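Local coordinates for protein Poly(A) RNA polymerase GLD2 (Rattus norvegicus, PDB 6LBK) that probably adds successive adenosine monophosphates from ATP to the 3' ends of selected cytoplasmic mRNAs and single nucleotides to certain microRNAs, using magnesium or manganese ions, at residues A[62-66]-A[103-107]; A[159-163]-A[174-178]; A[182-186]-A[330-334]; A[220-224]-A[346-350]; A[240-246]-A[275-279]. The protein carries 1 engineered substitution. One frame throughout, in Å; residues are numbered along the deposited sequence.

Contact 1. Residues A[62-66]-A[103-107]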
# COMPACT_ATOMS: atom_id res chain seq x y z
N THR A 62 -9.39 -16.10 1.23
CA THR A 62 -9.15 -16.43 2.63
C THR A 62 -8.31 -15.38 3.37
O THR A 62 -8.45 -15.25 4.60
CB THR A 62 -8.52 -17.83 2.77
OG1 THR A 62 -7.28 -17.89 2.04
CG2 THR A 62 -9.48 -18.91 2.25
N CYS A 63 -7.50 -14.57 2.67
CA CYS A 63 -6.68 -13.59 3.38
C CYS A 63 -7.19 -12.15 3.27
O CYS A 63 -6.74 -11.30 4.04
CB CYS A 63 -5.22 -13.63 2.88
SG CYS A 63 -4.34 -15.15 3.26
N GLN A 64 -8.09 -11.85 2.34
CA GLN A 64 -8.67 -10.52 2.20
C GLN A 64 -9.23 -10.02 3.53
O GLN A 64 -9.83 -10.79 4.29
CB GLN A 64 -9.76 -10.59 1.14
CG GLN A 64 -10.63 -9.39 0.93
CD GLN A 64 -11.84 -9.76 0.09
OE1 GLN A 64 -12.64 -8.91 -0.28
NE2 GLN A 64 -12.00 -11.05 -0.16
N GLN A 65 -9.06 -8.73 3.79
CA GLN A 65 -9.56 -8.14 5.03
C GLN A 65 -11.08 -8.25 5.11
O GLN A 65 -11.80 -7.80 4.20
CB GLN A 65 -9.12 -6.67 5.13
CG GLN A 65 -9.60 -5.95 6.39
CD GLN A 65 -9.37 -4.44 6.34
OE1 GLN A 65 -8.45 -3.91 6.95
NE2 GLN A 65 -10.22 -3.75 5.59
N GLN A 66 -11.57 -8.87 6.18
CA GLN A 66 -13.00 -9.08 6.33
C GLN A 66 -13.66 -7.89 7.01
O GLN A 66 -13.04 -7.14 7.76
CB GLN A 66 -13.28 -10.37 7.11
CG GLN A 66 -12.87 -11.64 6.35
CD GLN A 66 -12.81 -12.88 7.23
OE1 GLN A 66 -12.34 -12.84 8.37
NE2 GLN A 66 -13.29 -14.01 6.70
N PHE A 103 -6.63 -2.70 -0.39
CA PHE A 103 -5.61 -3.73 -0.53
C PHE A 103 -5.22 -4.33 0.82
O PHE A 103 -4.05 -4.64 1.07
CB PHE A 103 -4.39 -3.20 -1.27
CG PHE A 103 -4.69 -2.60 -2.60
CD1 PHE A 103 -5.27 -3.34 -3.59
CD2 PHE A 103 -4.37 -1.29 -2.87
CE1 PHE A 103 -5.54 -2.78 -4.84
CE2 PHE A 103 -4.63 -0.73 -4.09
CZ PHE A 103 -5.22 -1.48 -5.08
N GLY A 104 -6.20 -4.46 1.72
CA GLY A 104 -5.94 -5.03 3.03
C GLY A 104 -6.16 -6.54 3.10
O GLY A 104 -7.00 -7.11 2.40
N ALA A 105 -5.35 -7.17 3.96
CA ALA A 105 -5.46 -8.57 4.34
C ALA A 105 -5.84 -8.66 5.81
O ALA A 105 -5.63 -7.73 6.58
CB ALA A 105 -4.15 -9.33 4.13
N ARG A 106 -6.41 -9.81 6.19
CA ARG A 106 -6.76 -10.06 7.59
C ARG A 106 -5.64 -9.67 8.53
O ARG A 106 -5.88 -9.28 9.67
CB ARG A 106 -7.16 -11.53 7.79
CG ARG A 106 -8.63 -11.77 7.47
CD ARG A 106 -9.36 -12.84 8.30
NE ARG A 106 -9.00 -14.24 8.03
CZ ARG A 106 -8.42 -15.05 8.92
NH1 ARG A 106 -8.12 -14.58 10.13
NH2 ARG A 106 -8.15 -16.31 8.60
N SER A 107 -4.40 -9.73 8.06
CA SER A 107 -3.22 -9.40 8.84
C SER A 107 -2.77 -7.96 8.67
O SER A 107 -1.78 -7.56 9.29
CB SER A 107 -2.07 -10.36 8.48
OG SER A 107 -1.69 -10.23 7.13

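Contact 2. Residues A[159-163]-A[174-178]. Engineered in segment 174-178: Ala175 (natural residue Asp).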
# COMPACT_ATOMS: atom_id res chain seq x y z
N LYS A 159 11.26 8.67 8.73
CA LYS A 159 10.91 9.91 8.04
C LYS A 159 9.56 10.42 8.51
O LYS A 159 9.40 11.62 8.80
CB LYS A 159 10.91 9.69 6.53
CG LYS A 159 12.29 9.45 5.95
CD LYS A 159 12.19 8.91 4.54
CE LYS A 159 13.54 8.52 4.00
NZ LYS A 159 13.38 7.37 3.07
N VAL A 160 8.58 9.53 8.61
CA VAL A 160 7.31 9.86 9.24
C VAL A 160 7.33 9.27 10.64
O VAL A 160 7.19 8.05 10.81
CB VAL A 160 6.12 9.32 8.42
CG1 VAL A 160 4.81 9.79 9.03
CG2 VAL A 160 6.24 9.72 6.95
N PRO A 161 7.55 10.09 11.68
CA PRO A 161 7.59 9.54 13.04
C PRO A 161 6.25 8.88 13.34
O PRO A 161 5.21 9.36 12.91
CB PRO A 161 7.84 10.77 13.92
CG PRO A 161 8.26 11.87 12.96
CD PRO A 161 7.55 11.56 11.69
N ILE A 162 6.30 7.77 14.07
CA ILE A 162 5.10 6.98 14.29
C ILE A 162 5.01 6.59 15.76
O ILE A 162 6.02 6.47 16.45
CB ILE A 162 5.13 5.73 13.37
CG1 ILE A 162 4.63 6.09 11.98
CG2 ILE A 162 4.30 4.58 13.90
CD1 ILE A 162 5.02 5.07 10.98
N VAL A 163 3.78 6.43 16.25
CA VAL A 163 3.51 5.72 17.50
C VAL A 163 2.94 4.37 17.09
O VAL A 163 1.90 4.30 16.43
CB VAL A 163 2.53 6.48 18.41
CG1 VAL A 163 1.98 5.53 19.46
CG2 VAL A 163 3.20 7.65 19.10
N PHE A 174 -1.31 -1.15 15.34
CA PHE A 174 -1.62 0.13 14.73
C PHE A 174 -0.36 0.98 14.67
O PHE A 174 0.54 0.86 15.50
CB PHE A 174 -2.68 0.93 15.52
CG PHE A 174 -4.09 0.50 15.28
CD1 PHE A 174 -4.75 0.87 14.12
CD2 PHE A 174 -4.76 -0.26 16.21
CE1 PHE A 174 -6.06 0.48 13.89
CE2 PHE A 174 -6.06 -0.66 15.99
CZ PHE A 174 -6.72 -0.29 14.82
N ALA A 175 -0.36 1.88 13.70
CA ALA A 175 0.67 2.89 13.51
C ALA A 175 -0.03 4.23 13.33
O ALA A 175 -0.80 4.40 12.38
CB ALA A 175 1.53 2.55 12.29
N LEU A 176 0.24 5.17 14.22
CA LEU A 176 -0.38 6.48 14.20
C LEU A 176 0.68 7.52 13.88
O LEU A 176 1.75 7.51 14.49
CB LEU A 176 -1.06 6.78 15.55
CG LEU A 176 -1.82 8.09 15.67
CD1 LEU A 176 -2.98 7.90 16.63
CD2 LEU A 176 -0.93 9.21 16.18
N ASN A 177 0.40 8.40 12.92
CA ASN A 177 1.27 9.53 12.64
C ASN A 177 0.47 10.81 12.82
O ASN A 177 -0.76 10.78 12.96
CB ASN A 177 1.89 9.45 11.24
CG ASN A 177 0.88 9.68 10.14
OD1 ASN A 177 0.38 10.79 9.96
ND2 ASN A 177 0.58 8.62 9.38
N VAL A 178 1.16 11.94 12.79
CA VAL A 178 0.51 13.23 12.98
C VAL A 178 0.65 14.06 11.72
O VAL A 178 1.77 14.40 11.31
CB VAL A 178 1.07 14.00 14.18
CG1 VAL A 178 0.31 15.28 14.31
CG2 VAL A 178 0.94 13.18 15.40

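Contact 3. Residues A[182-186]-A[330-334]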
# COMPACT_ATOMS: atom_id res chain seq x y z
N VAL A 182 -1.15 13.49 3.18
CA VAL A 182 -1.10 12.86 1.86
C VAL A 182 -1.58 11.40 1.93
O VAL A 182 -2.22 10.90 0.99
CB VAL A 182 0.31 12.98 1.26
CG1 VAL A 182 1.33 12.22 2.08
CG2 VAL A 182 0.33 12.46 -0.17
N GLY A 183 -1.33 10.73 3.05
CA GLY A 183 -1.80 9.36 3.21
C GLY A 183 -3.31 9.24 3.18
O GLY A 183 -3.84 8.21 2.75
N ILE A 184 -4.04 10.27 3.64
CA ILE A 184 -5.48 10.28 3.45
C ILE A 184 -5.81 10.35 1.95
O ILE A 184 -6.57 9.51 1.43
CB ILE A 184 -6.15 11.43 4.23
CG1 ILE A 184 -6.00 11.25 5.76
CG2 ILE A 184 -7.63 11.54 3.85
CD1 ILE A 184 -6.33 12.49 6.54
N ARG A 185 -5.17 11.28 1.22
CA ARG A 185 -5.49 11.43 -0.20
C ARG A 185 -5.23 10.14 -0.98
O ARG A 185 -6.13 9.60 -1.65
CB ARG A 185 -4.71 12.59 -0.81
CG ARG A 185 -5.00 13.90 -0.11
CD ARG A 185 -4.81 15.11 -1.00
NE ARG A 185 -5.28 16.28 -0.27
CZ ARG A 185 -6.54 16.70 -0.28
NH1 ARG A 185 -7.45 16.07 -0.99
NH2 ARG A 185 -6.88 17.76 0.43
N ASN A 186 -4.03 9.59 -0.85
CA ASN A 186 -3.75 8.44 -1.70
C ASN A 186 -4.54 7.22 -1.25
O ASN A 186 -4.84 6.37 -2.10
CB ASN A 186 -2.25 8.15 -1.78
CG ASN A 186 -1.61 7.92 -0.43
OD1 ASN A 186 -2.19 7.27 0.45
ND2 ASN A 186 -0.40 8.44 -0.27
N GLU A 330 5.61 9.29 -5.89
CA GLU A 330 4.35 9.46 -5.18
C GLU A 330 3.40 10.24 -6.09
O GLU A 330 3.84 11.17 -6.76
CB GLU A 330 4.59 10.18 -3.84
CG GLU A 330 3.75 9.73 -2.64
CD GLU A 330 2.27 10.18 -2.67
OE1 GLU A 330 1.97 11.26 -3.22
OE2 GLU A 330 1.40 9.44 -2.13
N PRO A 331 2.14 9.83 -6.21
CA PRO A 331 1.24 10.51 -7.18
C PRO A 331 0.77 11.89 -6.74
O PRO A 331 0.44 12.70 -7.62
CB PRO A 331 0.07 9.53 -7.34
CG PRO A 331 0.13 8.64 -6.18
CD PRO A 331 1.55 8.60 -5.67
N PHE A 332 0.74 12.22 -5.45
CA PHE A 332 0.27 13.54 -5.03
C PHE A 332 1.43 14.51 -4.78
O PHE A 332 1.38 15.65 -5.25
CB PHE A 332 -0.64 13.44 -3.79
CG PHE A 332 -2.00 12.81 -4.07
CD1 PHE A 332 -2.99 13.50 -4.76
CD2 PHE A 332 -2.30 11.53 -3.62
CE1 PHE A 332 -4.23 12.93 -5.02
CE2 PHE A 332 -3.54 10.95 -3.88
CZ PHE A 332 -4.50 11.66 -4.57
N ASP A 333 2.48 14.11 -4.06
CA ASP A 333 3.71 14.90 -4.00
C ASP A 333 4.83 14.22 -4.78
O ASP A 333 4.72 13.08 -5.23
CB ASP A 333 4.13 15.11 -2.54
CG ASP A 333 4.34 13.83 -1.80
OD1 ASP A 333 4.14 12.78 -2.42
OD2 ASP A 333 4.66 13.84 -0.60
N GLY A 334 5.92 14.95 -4.97
CA GLY A 334 6.99 14.42 -5.80
C GLY A 334 8.15 13.85 -5.02
O GLY A 334 9.13 14.56 -4.75

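Contact 4. Residues A[220-224]-A[346-350]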
# COMPACT_ATOMS: atom_id res chain seq x y z
N SER A 220 11.49 -0.68 6.53
CA SER A 220 12.31 -0.46 7.72
C SER A 220 13.55 -1.34 7.69
O SER A 220 14.55 -1.01 8.34
CB SER A 220 11.53 -0.76 9.00
OG SER A 220 11.32 -2.15 9.15
N ARG A 221 13.50 -2.46 6.96
CA ARG A 221 14.63 -3.37 6.85
C ARG A 221 15.40 -3.21 5.54
O ARG A 221 16.21 -4.08 5.21
CB ARG A 221 14.15 -4.81 7.01
CG ARG A 221 13.58 -5.08 8.39
CD ARG A 221 13.57 -6.55 8.75
NE ARG A 221 14.90 -7.10 8.50
CZ ARG A 221 15.94 -6.92 9.31
NH1 ARG A 221 17.12 -7.45 9.00
NH2 ARG A 221 15.81 -6.20 10.42
N GLY A 222 15.15 -2.15 4.78
CA GLY A 222 15.91 -1.83 3.59
C GLY A 222 15.28 -2.18 2.24
O GLY A 222 15.86 -1.82 1.21
N THR A 223 14.11 -2.84 2.21
CA THR A 223 13.48 -3.35 0.99
C THR A 223 12.24 -2.53 0.60
O THR A 223 12.13 -1.35 0.94
CB THR A 223 13.19 -4.84 1.19
OG1 THR A 223 12.44 -5.05 2.40
CG2 THR A 223 14.49 -5.65 1.21
N LEU A 224 11.31 -3.16 -0.15
CA LEU A 224 10.22 -2.42 -0.79
C LEU A 224 9.04 -2.19 0.13
O LEU A 224 8.47 -3.13 0.68
CB LEU A 224 9.71 -3.18 -2.01
CG LEU A 224 10.64 -3.39 -3.19
CD1 LEU A 224 10.00 -4.42 -4.05
CD2 LEU A 224 10.76 -2.06 -3.90
N LYS A 346 20.70 -5.18 -0.76
CA LYS A 346 19.23 -5.27 -0.72
C LYS A 346 18.62 -5.10 -2.11
O LYS A 346 17.68 -5.82 -2.48
CB LYS A 346 18.67 -4.23 0.25
CG LYS A 346 19.12 -4.41 1.70
CD LYS A 346 18.53 -5.67 2.32
CE LYS A 346 19.00 -5.84 3.76
NZ LYS A 346 18.57 -4.72 4.64
N PHE A 347 19.11 -4.11 -2.87
CA PHE A 347 18.66 -3.91 -4.25
C PHE A 347 18.81 -5.20 -5.07
O PHE A 347 17.88 -5.61 -5.79
CB PHE A 347 19.48 -2.76 -4.87
CG PHE A 347 19.13 -2.45 -6.30
CD1 PHE A 347 17.82 -2.54 -6.76
CD2 PHE A 347 20.11 -1.99 -7.17
CE1 PHE A 347 17.51 -2.23 -8.07
CE2 PHE A 347 19.81 -1.66 -8.47
CZ PHE A 347 18.53 -1.78 -8.93
N ASP A 348 19.96 -5.86 -4.93
CA ASP A 348 20.18 -7.13 -5.60
C ASP A 348 19.21 -8.18 -5.08
O ASP A 348 18.72 -9.01 -5.85
CB ASP A 348 21.61 -7.61 -5.40
CG ASP A 348 22.62 -6.71 -6.09
OD1 ASP A 348 22.19 -5.93 -6.97
OD2 ASP A 348 23.84 -6.77 -5.77
N MET A 349 18.95 -8.19 -3.78
CA MET A 349 17.99 -9.15 -3.25
C MET A 349 16.66 -9.03 -3.99
O MET A 349 16.09 -10.04 -4.44
CB MET A 349 17.83 -8.96 -1.74
CG MET A 349 17.11 -10.09 -1.03
SD MET A 349 16.67 -9.75 0.69
CE MET A 349 18.23 -9.16 1.35
N ILE A 350 16.19 -7.80 -4.19
CA ILE A 350 14.96 -7.58 -4.95
C ILE A 350 15.11 -8.12 -6.38
O ILE A 350 14.26 -8.87 -6.87
CB ILE A 350 14.58 -6.09 -4.96
CG1 ILE A 350 14.81 -5.41 -3.60
CG2 ILE A 350 13.14 -5.90 -5.37
CD1 ILE A 350 13.72 -5.61 -2.60

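Contact 5. Residues A[240-246]-A[275-279]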
# COMPACT_ATOMS: atom_id res chain seq x y z
N LEU A 240 0.31 -2.12 -19.81
CA LEU A 240 0.12 -3.28 -20.68
C LEU A 240 -0.29 -2.81 -22.07
O LEU A 240 -0.87 -1.73 -22.21
CB LEU A 240 -0.91 -4.26 -20.11
CG LEU A 240 -0.45 -5.11 -18.91
CD1 LEU A 240 -1.57 -5.95 -18.27
CD2 LEU A 240 0.73 -5.99 -19.31
N PRO A 241 0.06 -3.58 -23.11
CA PRO A 241 -0.36 -3.23 -24.48
C PRO A 241 -1.82 -2.86 -24.63
O PRO A 241 -2.14 -1.85 -25.27
CB PRO A 241 -0.02 -4.51 -25.25
CG PRO A 241 1.14 -5.09 -24.50
CD PRO A 241 0.86 -4.83 -23.07
N GLU A 242 -2.72 -3.65 -24.05
CA GLU A 242 -4.13 -3.29 -23.93
C GLU A 242 -4.39 -3.09 -22.45
O GLU A 242 -4.69 -4.05 -21.73
CB GLU A 242 -5.03 -4.38 -24.51
CG GLU A 242 -4.81 -4.61 -26.02
CD GLU A 242 -6.00 -5.26 -26.72
OE1 GLU A 242 -6.79 -5.94 -26.03
OE2 GLU A 242 -6.17 -5.06 -27.95
N PRO A 243 -4.34 -1.86 -21.94
CA PRO A 243 -4.12 -1.66 -20.50
C PRO A 243 -5.32 -2.05 -19.66
O PRO A 243 -6.47 -1.92 -20.09
CB PRO A 243 -3.83 -0.15 -20.40
CG PRO A 243 -4.55 0.43 -21.57
CD PRO A 243 -4.57 -0.59 -22.66
N ILE A 244 -5.03 -2.52 -18.46
CA ILE A 244 -6.04 -2.89 -17.47
C ILE A 244 -6.46 -1.73 -16.55
O ILE A 244 -7.59 -1.74 -16.03
CB ILE A 244 -5.52 -4.08 -16.64
CG1 ILE A 244 -5.58 -5.38 -17.41
CG2 ILE A 244 -6.22 -4.22 -15.28
CD1 ILE A 244 -5.01 -6.54 -16.64
N LEU A 245 -5.62 -0.70 -16.41
CA LEU A 245 -5.99 0.45 -15.59
C LEU A 245 -5.58 1.72 -16.32
O LEU A 245 -4.50 1.78 -16.93
CB LEU A 245 -5.35 0.41 -14.18
CG LEU A 245 -5.91 -0.61 -13.17
CD1 LEU A 245 -5.23 -0.51 -11.81
CD2 LEU A 245 -7.46 -0.52 -13.03
N PRO A 246 -6.43 2.75 -16.29
CA PRO A 246 -6.05 4.04 -16.88
C PRO A 246 -5.30 4.85 -15.86
O PRO A 246 -4.78 4.29 -14.89
CB PRO A 246 -7.40 4.66 -17.23
CG PRO A 246 -8.27 4.19 -16.10
CD PRO A 246 -7.79 2.80 -15.74
N TYR A 275 -13.78 0.47 -14.84
CA TYR A 275 -12.97 0.44 -16.05
C TYR A 275 -13.16 -0.89 -16.76
O TYR A 275 -12.96 -1.95 -16.16
CB TYR A 275 -11.49 0.67 -15.73
CG TYR A 275 -10.64 1.00 -16.94
CD1 TYR A 275 -10.78 2.22 -17.59
CD2 TYR A 275 -9.69 0.10 -17.43
CE1 TYR A 275 -10.01 2.54 -18.70
CE2 TYR A 275 -8.91 0.40 -18.54
CZ TYR A 275 -9.07 1.63 -19.17
OH TYR A 275 -8.31 1.96 -20.28
N LEU A 276 -13.57 -0.83 -18.02
CA LEU A 276 -13.63 -2.00 -18.88
C LEU A 276 -12.45 -1.94 -19.83
O LEU A 276 -12.32 -0.98 -20.60
CB LEU A 276 -14.96 -2.04 -19.64
CG LEU A 276 -16.20 -2.02 -18.73
CD1 LEU A 276 -17.50 -1.96 -19.54
CD2 LEU A 276 -16.19 -3.23 -17.80
N SER A 277 -11.58 -2.93 -19.76
CA SER A 277 -10.36 -2.98 -20.55
C SER A 277 -10.43 -4.12 -21.56
O SER A 277 -11.20 -5.06 -21.40
CB SER A 277 -9.13 -3.14 -19.66
OG SER A 277 -9.09 -4.42 -19.07
N LYS A 278 -9.65 -3.99 -22.64
CA LYS A 278 -9.66 -5.04 -23.66
C LYS A 278 -8.83 -6.26 -23.27
O LYS A 278 -9.04 -7.33 -23.86
CB LYS A 278 -9.14 -4.48 -25.00
CG LYS A 278 -9.88 -3.28 -25.56
CD LYS A 278 -9.31 -2.85 -26.91
CE LYS A 278 -9.96 -1.56 -27.42
NZ LYS A 278 -9.45 -1.15 -28.76
N ASN A 279 -7.92 -6.14 -22.31
CA ASN A 279 -7.01 -7.24 -21.96
C ASN A 279 -7.76 -8.40 -21.32
O ASN A 279 -8.41 -8.23 -20.28
CB ASN A 279 -5.93 -6.75 -21.01
CG ASN A 279 -5.01 -7.87 -20.58
OD1 ASN A 279 -5.34 -8.62 -19.67
ND2 ASN A 279 -3.85 -7.98 -21.22

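Contact 1. Residues A[62-66]-A[103-107]
Cys63 O receives the backbone N-H of Arg106 at 2.6 Å. The hydrogen sits well on the path, with an N-H...O angle of 161°. Two residues on, Gln65 N donates to Gly104 O at 3.0 Å. Together the two bonds form a single beta bridge between Gln64 and Ala105, tying the turn between helices 51-63 and 67-85 to the loop that leads to strand 110-116. The Arg106 side chain, bent at chi2 and chi3, lies alongside Gln66 and points the same way. Its CD comes to 3.0 Å from Gln66 OE1, and Thr62 O faces the guanidinium edge, 3.6 Å from Arg106 NE. Gln65 CB lies 3.5 Å from Gly104 O, and from there the extended side chain runs on to Ser99 O, further back on the same loop, which its NE2 bonds. This loop belongs to the nucleotidyltransferase signature that ends in Asp109 and Asp111, magnesium ligands by similarity. Backbone groups thus supply both bonds across the contact, while the oxygens of Thr62 and Gln66 near the arginine would probably stabilise its charge without a direct hydrogen bond.

Contact 2. Residues A[159-163]-A[174-178]
Val163 and Leu176 form an antiparallel hydrogen-bonded pair. Val163 N gives its hydrogen to Leu176 O at 2.9 Å, in the carbonyl plane and almost straight at 170°. The return bond, Leu176 N to Val163 O, has the same length of 2.9 Å, but its donor is tilted from the carbonyl plane. Weaker CA-H...O contacts flank the pair, Ile162 CA reaching Leu176 O at 3.4 Å and Ala175 CA reaching Val163 O. Side chains then meet on the face that carries Ile162, Ala175 and Asn177. With its CG2 branch anti to the backbone N, Ile162 sets that methyl 3.8 Å from CB of Ala175, an engineered residue where the natural sequence has aspartate. Farther along, Val160 CG1 touches Asn177 CB at 3.7 Å, the two side chains crossing obliquely, and Pro161 O approaches the same carbon. These segments are the open end of the beta hairpin 162-167/172-178, part of the mixed palm sheet of a polymerase-beta-like nucleotidyltransferase, and Ala175 lies about 4 Å from Asp111, side chain to side chain, a magnesium ligand by similarity. In the next shell, Ala175 shares backbone hydrogen bonds with Gly110 and Leu112, which fixes strand 172-178 against the strand bearing Asp111. Ile162 is bonded in the same way to Ile156 on the other neighbouring strand. The Asn177 amide is anchored by its OD1, which accepts from Asn180 N, while on the reverse face Val163 and Leu176 both pack against Leu135 of helix 128-144.

Contact 3. Residues A[182-186]-A[330-334]
Phe332 presses its ring against the start of helix 182-194, one face taking Arg185 and the edge taking Asn186. Arg185 CB stands 3.8 Å from the ring centroid and only 17° off the ring normal, a CH-pi contact displaced toward the rim. At the edge, Phe332 CE2 lies 3.3 Å from Asn186 CA. The CB of Phe332 points toward the helix, and with CG anti to the carbonyl carbon (chi1 -70°) the ring lies against it. Val182 completes this packed part, its CG2 meeting Glu330 OE1 at 3.7 Å and Phe332 CB at 3.9 Å. Next to it, Asn186 ND2 donates to Glu330 OE2 over 2.8 Å; the acceptor is close to the amide plane, although the two flat groups are turned 50° apart. The other oxygen, Glu330 OE1, works inside its own loop and accepts from two backbone groups, Phe332 N at 2.7 Å and Asp333 N at 3.0 Å. Glu330 OE2 has a further partner in Tyr227 OH, so both oxygens of this buried carboxylate are engaged and its rotation is well fixed.

The other side is looser. Partly exposed Asp333 keeps its OD1 4.4 Å from Val182 CG2. Arg185 sends its guanidinium away from the ring to Val260 O. The two segments belong to the palm and to the PAP-associated region, and the acidic-Pro-Phe sequence of residues 330-332 matches the conserved loop of Cid1-like poly(A) polymerases that probably corresponds to their nucleotide recognition motif.

Contact 4. Residues A[220-224]-A[346-350]
Lys346 NZ makes the one hydrogen bond between the segments, donating to Arg221 O at 2.5 Å. That is short, and at this resolution its exact length deserves little weight; the donor stands 26° from the carbonyl plane. The lysine gets there through bends at chi2 and chi4, the last (62°) turning NZ onto the oxygen. Lys346 CE is 3.6 Å from Arg221 O. Nearer the helix, Lys346 CB passes Gly222 O at 3.8 Å. Gly222 itself adopts a positive phi of 102°, and the ammonium group lies close to the place that a side chain there would take.

The charged ends keep a looser relation. Arg221 NH1 remains 5.3 Å from Lys346 NZ, while Glu343 offers the lysine a long, weak ion pair.

Apolar contacts gather one helical turn on, at Ile350. The CG2 branch of Ile350 meets Leu224 CD1 at 3.7 Å, and its CD1 end meets Thr223 CG2 at 3.9 Å. Thr223 presents its methyl to the helix while OG1 accepts from Asp218 N, within the same loop between helices 200-213 and 226-239. Leu224 is bonded through its backbone to Ile216 and also touches Ile326; these two complete the same apolar cluster, Ile216 also touching Ile350.

Helix 344-363 therefore uses two residues four apart: at Lys346 the carbonyl dipole of Arg221 would probably stabilise the ammonium charge, and Ile350 fills the buried apolar side, so that polar and hydrophobic forces act at successive turns of one helix face.

Contact 5. Residues A[240-246]-A[275-279]
Two irregular loops, one leaving helix 226-239 and the other leading to helix 283-297, run past each other in opposite directions, Tyr275 lying on Pro246 at one end and Asn279 on Glu242 at the other. Pro246 CD stands over the centre of the Tyr275 ring, 3.4 Å from its centroid and 7° off the normal, a clear CH-pi contact. The proline CG continues over the ring to Tyr275 CD1 at 3.5 Å. Pro243 O approaches the ring edge in plane, while Ile244 O lies obliquely, 3.1 Å from Tyr275 CD2. Tyr275, Ser277 and Asn279 face the first loop, and Lys278 starts toward it before its end leads away. Ser277 CB comes to 3.0 Å from Pro243 O, and Asn279 CB to 3.1 Å from Glu242 O. Ile244 CD1 meets Asn279 OD1 at 3.7 Å; that oxygen already accepts from Ser281 N. At the exposed rim Glu242 OE2 and Lys278 NZ are 5.2 Å apart, not in contact. The segments share no hydrogen bond, but each has further anchors: Ile244 and Leu245 bond through the backbone to Leu237, and Tyr275 to Leu196. A proline-tyrosine CH-pi contact, with carbonyl oxygens near the ring, joins these interhelical loops in the mainly helical part of the chain.

Contacts 1 and 2 lie in the palm, with centres 22 Å apart, near Asp109 and Asp111, magnesium ligands by similarity: the side chain of Gln65 in contact 1 is about 9 Å from that of Asp109, while the engineered Ala175 in contact 2 is about 6 Å from it, side chain to side chain. Contact 3 follows contact 2 directly along the chain, strand 172-178 leading into helix 182-194, and it ties the palm to the PAP-associated region; Asn186 is about 9 Å from Asp111, again between side chains. Contacts 4 and 5 lie away from the annotated sites. The segments of contacts 3 and 4 alternate along the sequence, and both contacts span the stretch that holds contact 5, whose centre is 36 Å from that of contact 2.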